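PDB 7KV2: RagB/SusD family nutrient uptake outer membrane protein from Bacteroides thetaiotaomicron, which probably binds beta-glucan at the surface of the outer membrane, as a SusD-family glycan-binding protein of the tetratricopeptide-repeat class. Local coordinates for residues 151-154 and 155-159; 60-64 and 65-69. All blocks are in the same frame, centred on the assembly; numbering follows the deposited sequence.

Contact 1 (151-154 and 155-159)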
loop_
_atom_site.group_PDB
_atom_site.type_symbol
_atom_site.label_atom_id
_atom_site.label_comp_id
_atom_site.label_asym_id
_atom_site.label_seq_id
_atom_site.Cartn_x
_atom_site.Cartn_y
_atom_site.Cartn_z
ATOM N N ARG A 151 -2.876 -1.168 15.463
ATOM C CA ARG A 151 -1.906 -0.188 15.989
ATOM C C ARG A 151 -0.540 -0.427 15.348
ATOM O O ARG A 151 0.095 0.546 15.000
ATOM C CB ARG A 151 -1.811 -0.275 17.516
ATOM C CG ARG A 151 -0.978 0.840 18.118
ATOM C CD ARG A 151 -1.248 0.982 19.626
ATOM N NE ARG A 151 -0.790 -0.200 20.333
ATOM C CZ ARG A 151 -1.197 -0.574 21.558
ATOM N NH1 ARG A 151 -2.089 0.137 22.219
ATOM N NH2 ARG A 151 -0.718 -1.670 22.099
ATOM N N VAL A 152 -0.112 -1.675 15.197
ATOM C CA VAL A 152 1.175 -2.046 14.547
ATOM C C VAL A 152 1.104 -1.623 13.072
ATOM O O VAL A 152 2.125 -1.114 12.556
ATOM C CB VAL A 152 1.495 -3.537 14.727
ATOM C CG1 VAL A 152 2.773 -3.935 13.995
ATOM C CG2 VAL A 152 1.623 -3.911 16.209
ATOM N N PHE A 153 -0.059 -1.807 12.446
ATOM C CA PHE A 153 -0.284 -1.444 11.005
ATOM C C PHE A 153 -0.060 0.077 10.841
ATOM O O PHE A 153 0.705 0.528 9.970
ATOM C CB PHE A 153 -1.659 -1.935 10.526
ATOM C CG PHE A 153 -1.843 -1.842 9.022
ATOM C CD1 PHE A 153 -2.149 -0.647 8.404
ATOM C CD2 PHE A 153 -1.513 -2.928 8.211
ATOM C CE1 PHE A 153 -2.251 -0.557 7.021
ATOM C CE2 PHE A 153 -1.582 -2.829 6.834
ATOM C CZ PHE A 153 -1.968 -1.644 6.243
ATOM N N TYR A 154 -0.582 0.890 11.751
ATOM C CA TYR A 154 -0.423 2.356 11.665
ATOM C C TYR A 154 1.030 2.756 11.998
ATOM O O TYR A 154 1.567 3.685 11.335
ATOM C CB TYR A 154 -1.455 3.031 12.562
ATOM C CG TYR A 154 -2.897 2.851 12.188
ATOM C CD1 TYR A 154 -3.369 3.290 10.951
ATOM C CD2 TYR A 154 -3.821 2.366 13.094
ATOM C CE1 TYR A 154 -4.711 3.222 10.634
ATOM C CE2 TYR A 154 -5.161 2.253 12.768
ATOM C CZ TYR A 154 -5.613 2.677 11.528
ATOM O OH TYR A 154 -6.941 2.629 11.186
ATOM N N TYR A 155 1.654 2.123 13.011
ATOM C CA TYR A 155 3.073 2.400 13.367
ATOM C C TYR A 155 3.997 2.003 12.208
ATOM O O TYR A 155 4.975 2.677 11.980
ATOM C CB TYR A 155 3.509 1.680 14.646
ATOM C CG TYR A 155 3.200 2.492 15.875
ATOM C CD1 TYR A 155 3.755 3.745 16.018
ATOM C CD2 TYR A 155 2.385 2.026 16.890
ATOM C CE1 TYR A 155 3.490 4.545 17.117
ATOM C CE2 TYR A 155 2.123 2.813 18.006
ATOM C CZ TYR A 155 2.660 4.080 18.115
ATOM O OH TYR A 155 2.419 4.887 19.201
ATOM N N ASN A 156 3.631 0.980 11.440
ATOM C CA ASN A 156 4.409 0.523 10.283
ATOM C C ASN A 156 4.451 1.650 9.245
ATOM O O ASN A 156 5.503 1.831 8.612
ATOM C CB ASN A 156 3.823 -0.789 9.740
ATOM C CG ASN A 156 4.656 -1.320 8.615
ATOM O OD1 ASN A 156 5.873 -1.498 8.778
ATOM N ND2 ASN A 156 4.004 -1.566 7.471
ATOM N N TRP A 157 3.378 2.424 9.081
ATOM C CA TRP A 157 3.381 3.525 8.091
ATOM C C TRP A 157 4.495 4.516 8.519
ATOM O O TRP A 157 5.302 4.935 7.696
ATOM C CB TRP A 157 2.028 4.223 8.073
ATOM C CG TRP A 157 0.906 3.529 7.345
ATOM C CD1 TRP A 157 0.968 2.438 6.535
ATOM C CD2 TRP A 157 -0.461 3.969 7.323
ATOM N NE1 TRP A 157 -0.273 2.163 6.019
ATOM C CE2 TRP A 157 -1.165 3.091 6.468
ATOM C CE3 TRP A 157 -1.155 5.024 7.922
ATOM C CZ2 TRP A 157 -2.531 3.208 6.241
ATOM C CZ3 TRP A 157 -2.506 5.179 7.644
ATOM C CH2 TRP A 157 -3.176 4.283 6.796
ATOM N N VAL A 158 4.519 4.920 9.787
ATOM C CA VAL A 158 5.528 5.934 10.224
ATOM C C VAL A 158 6.900 5.303 10.424
ATOM O O VAL A 158 7.880 6.007 10.155
ATOM C CB VAL A 158 5.056 6.771 11.427
ATOM C CG1 VAL A 158 4.078 7.849 10.999
ATOM C CG2 VAL A 158 4.468 5.926 12.538
ATOM N N TRP A 159 6.979 4.050 10.833
ATOM C CA TRP A 159 8.254 3.308 10.989
ATOM C C TRP A 159 8.979 3.267 9.639
ATOM O O TRP A 159 10.198 3.620 9.548
ATOM C CB TRP A 159 7.998 1.926 11.561
ATOM C CG TRP A 159 9.195 1.038 11.719
ATOM C CD1 TRP A 159 10.280 1.255 12.529
ATOM C CD2 TRP A 159 9.426 -0.224 11.070
ATOM N NE1 TRP A 159 11.160 0.215 12.428
ATOM C CE2 TRP A 159 10.678 -0.697 11.516
ATOM C CE3 TRP A 159 8.722 -0.984 10.127
ATOM C CZ2 TRP A 159 11.204 -1.907 11.086
ATOM C CZ3 TRP A 159 9.237 -2.185 9.698
ATOM C CH2 TRP A 159 10.460 -2.658 10.192
HETATM O O HOH W 1 1.314 -0.818 7.412
#

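Contact 2 (60-64 and 65-69)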
loop_
_atom_site.group_PDB
_atom_site.type_symbol
_atom_site.label_atom_id
_atom_site.label_comp_id
_atom_site.label_asym_id
_atom_site.label_seq_id
_atom_site.Cartn_x
_atom_site.Cartn_y
_atom_site.Cartn_z
ATOM N N PRO A 60 -5.512 8.355 4.086
ATOM C CA PRO A 60 -4.342 9.095 3.622
ATOM C C PRO A 60 -4.342 9.537 2.159
ATOM O O PRO A 60 -3.713 10.550 1.830
ATOM C CB PRO A 60 -3.115 8.196 3.871
ATOM C CG PRO A 60 -3.638 6.890 4.327
ATOM C CD PRO A 60 -5.113 7.065 4.642
ATOM N N ASP A 61 -5.135 8.876 1.319
ATOM C CA ASP A 61 -5.284 9.294 -0.094
ATOM C C ASP A 61 -5.917 10.704 -0.187
ATOM O O ASP A 61 -5.668 11.423 -1.195
ATOM C CB ASP A 61 -6.066 8.227 -0.868
ATOM C CG ASP A 61 -7.489 8.032 -0.374
ATOM O OD1 ASP A 61 -7.691 7.829 0.860
ATOM O OD2 ASP A 61 -8.384 8.005 -1.245
ATOM N N TRP A 62 -6.674 11.138 0.825
ATOM C CA TRP A 62 -7.206 12.525 0.882
ATOM C C TRP A 62 -7.628 12.841 2.316
ATOM O O TRP A 62 -8.734 12.427 2.743
ATOM C CB TRP A 62 -8.337 12.734 -0.121
ATOM C CG TRP A 62 -9.077 14.030 0.002
ATOM C CD1 TRP A 62 -10.414 14.164 0.230
ATOM C CD2 TRP A 62 -8.539 15.365 -0.013
ATOM N NE1 TRP A 62 -10.755 15.481 0.326
ATOM C CE2 TRP A 62 -9.633 16.245 0.152
ATOM C CE3 TRP A 62 -7.255 15.906 -0.172
ATOM C CZ2 TRP A 62 -9.479 17.630 0.204
ATOM C CZ3 TRP A 62 -7.097 17.272 -0.127
ATOM C CH2 TRP A 62 -8.196 18.119 0.082
ATOM N N ALA A 63 -6.758 13.546 3.050
ATOM C CA ALA A 63 -6.990 13.856 4.470
ATOM C C ALA A 63 -6.068 15.008 4.894
ATOM O O ALA A 63 -4.924 15.109 4.371
ATOM C CB ALA A 63 -6.741 12.613 5.301
ATOM N N PHE A 64 -6.537 15.839 5.829
ATOM C CA PHE A 64 -5.682 16.914 6.412
ATOM C C PHE A 64 -5.149 17.787 5.281
ATOM O O PHE A 64 -3.960 18.146 5.332
ATOM C CB PHE A 64 -4.551 16.291 7.240
ATOM C CG PHE A 64 -5.047 15.407 8.357
ATOM C CD1 PHE A 64 -5.666 15.963 9.480
ATOM C CD2 PHE A 64 -4.939 14.021 8.282
ATOM C CE1 PHE A 64 -6.190 15.153 10.480
ATOM C CE2 PHE A 64 -5.426 13.216 9.305
ATOM C CZ PHE A 64 -6.049 13.780 10.406
ATOM N N ASP A 65 -6.002 18.044 4.281
ATOM C CA ASP A 65 -5.788 18.898 3.081
ATOM C C ASP A 65 -4.617 18.413 2.216
ATOM O O ASP A 65 -4.170 19.189 1.383
ATOM C CB ASP A 65 -5.668 20.365 3.490
ATOM C CG ASP A 65 -6.924 20.749 4.257
ATOM O OD1 ASP A 65 -8.013 20.668 3.655
ATOM O OD2 ASP A 65 -6.807 20.993 5.470
ATOM N N GLU A 66 -4.259 17.129 2.294
ATOM C CA GLU A 66 -3.222 16.527 1.437
ATOM C C GLU A 66 -3.686 15.217 0.788
ATOM O O GLU A 66 -4.507 14.525 1.360
ATOM C CB GLU A 66 -2.010 16.161 2.271
ATOM C CG GLU A 66 -1.294 17.399 2.730
ATOM C CD GLU A 66 -0.045 17.146 3.526
ATOM O OE1 GLU A 66 0.696 16.209 3.199
ATOM O OE2 GLU A 66 0.201 17.975 4.433
ATOM N N TYR A 67 -3.124 14.933 -0.379
ATOM C CA TYR A 67 -3.189 13.617 -1.083
ATOM C C TYR A 67 -1.897 12.871 -0.810
ATOM O O TYR A 67 -0.836 13.269 -1.351
ATOM C CB TYR A 67 -3.390 13.853 -2.577
ATOM C CG TYR A 67 -4.581 14.701 -2.899
ATOM C CD1 TYR A 67 -5.845 14.153 -2.998
ATOM C CD2 TYR A 67 -4.457 16.065 -3.117
ATOM C CE1 TYR A 67 -6.952 14.925 -3.275
ATOM C CE2 TYR A 67 -5.559 16.855 -3.384
ATOM C CZ TYR A 67 -6.809 16.281 -3.494
ATOM O OH TYR A 67 -7.939 17.009 -3.768
ATOM N N ASN A 68 -1.920 11.896 0.105
ATOM C CA ASN A 68 -0.744 11.064 0.462
ATOM C C ASN A 68 -1.117 9.571 0.322
ATOM O O ASN A 68 -0.899 8.784 1.238
ATOM C CB ASN A 68 -0.256 11.318 1.891
ATOM C CG ASN A 68 0.344 12.681 2.235
ATOM O OD1 ASN A 68 0.672 12.865 3.413
ATOM N ND2 ASN A 68 0.458 13.611 1.293
ATOM N N PRO A 69 -1.637 9.107 -0.844
ATOM C CA PRO A 69 -1.983 7.703 -1.010
ATOM C C PRO A 69 -0.763 6.829 -0.687
ATOM O O PRO A 69 0.339 7.006 -1.266
ATOM C CB PRO A 69 -2.444 7.607 -2.489
ATOM C CG PRO A 69 -1.811 8.778 -3.145
ATOM C CD PRO A 69 -1.775 9.866 -2.092
HETATM O O HOH W 2 -1.444 17.770 6.585
#

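Contact 1 (151-154 and 155-159)
An aromatic cluster on one flank of helix 137-162 joins Phe153 and Tyr154 to Trp157, in a protein of the SusD family, which belongs to the tetratricopeptide-repeat clan. Tyr154 brings its ring edge to a face of the indole: the planes stand 78° apart, and CD1 of Tyr154 lies 3.9 Å from CZ3 of Trp157, which makes the pair edge-to-face. From one turn back, Phe153 meets the pyrrole half of the same indole obliquely, its CE1 3.5 Å from NE1 of Trp157. CG of Phe153 is anti to the backbone N (chi1 -169°), whereas that of Trp157 lies beside its own backbone N, and the two torsions bring the rings together along the helix.

The amide of Trp157 is held more weakly than that of Tyr155. Tyr155 N bonds Arg151 O at 3.0 Å and 162°, but Trp157 N makes only weak bonds to Phe153 O and Tyr154 O. Water 1 gives Phe153 O a further donor, accepts from Asn156 ND2 at 2.8 Å, and lies 3.3 Å above the centre of the Phe153 ring. Asn156 ND2 also binds Glu226. On another flank, the aliphatic part of Arg151 lies alongside the Tyr155 ring, its CG 3.7 Å from CE2 of Tyr155, while NH1 reaches Asn123 and the tyrosine OH meets Phe168 O.

Tyr154 OH bonds Ala53 O at the end of helix 43-53. Helix 110-130 touches Arg151, Tyr155, Trp157 and Val158, helix 183-200 covers Val152, and helix 217-231 meets Phe153 and Asn156.

Contact 2 (60-64 and 65-69)
Trp62 and Tyr67 form an offset stack beside a type I' beta turn, Ala63 to Glu66, closed by a single antiparallel hydrogen-bonded pair; positive phi at Phe64 and Asp65 fits that type. The ring planes are 20° apart, and CE3 of Trp62 comes to 3.3 Å from CE1 of Tyr67, over one face of the phenol ring. A chi1 of 171° turns CG of Trp62 away from its backbone N and carries the indole across to the returning arm. Losing the phenol ring to an alanine at Tyr67 is likely to leave this face of the indole without its stacking partner and freer to turn.

Beside the stack, Ala63 N to Glu66 O at 3.0 Å is nearly straight (166°), whereas Glu66 N approaches Ala63 O from above the carbonyl plane. Asn68 N reaches Pro60 O at 2.8 Å. Asp61 O, buried without a hydrogen-bond partner, receives a CA-H contact from Tyr67 CA at 3.3 Å.

The tip is looser: Asp65 is exposed, Phe64 partly so, and water 2 donates to Phe64 O and to Glu66 OE2 at 2.7 Å.

A buffer molecule beside Tyr67, which meets Trp319 edge-to-face, may mark a pocket. The loop lies between helices 43-53 and 70-75. Asp61 OD2 bonds Thr297 OG1 and salt-bridges Arg286; Glu66 OE1 and Asn68 OD1 accept backbone N-H groups around the start of helix 110-130, and Phe64 rests on that helix.

How the contacts relate
Contacts 1 and 2, with centres about 17 Å apart, come together where CH2 of Trp157 packs on CG of Pro60 at 3.6 Å. Both lean on helix 110-130: the 151-159 segment lies along its flank, while the 60-69 loop also meets its first turn. Contact 1 is almost wholly buried, Arg151 alone of its touching residues being partly exposed; contact 2 is mostly buried too, but its turn reaches solvent at Asp65. Chemistry follows place. Within the helix, aromatic rings gather obliquely and edge-to-face over a one-turn spacing, whereas the loop gains order from a reciprocal backbone pair, an offset stack and carboxylates with partners elsewhere in the chain.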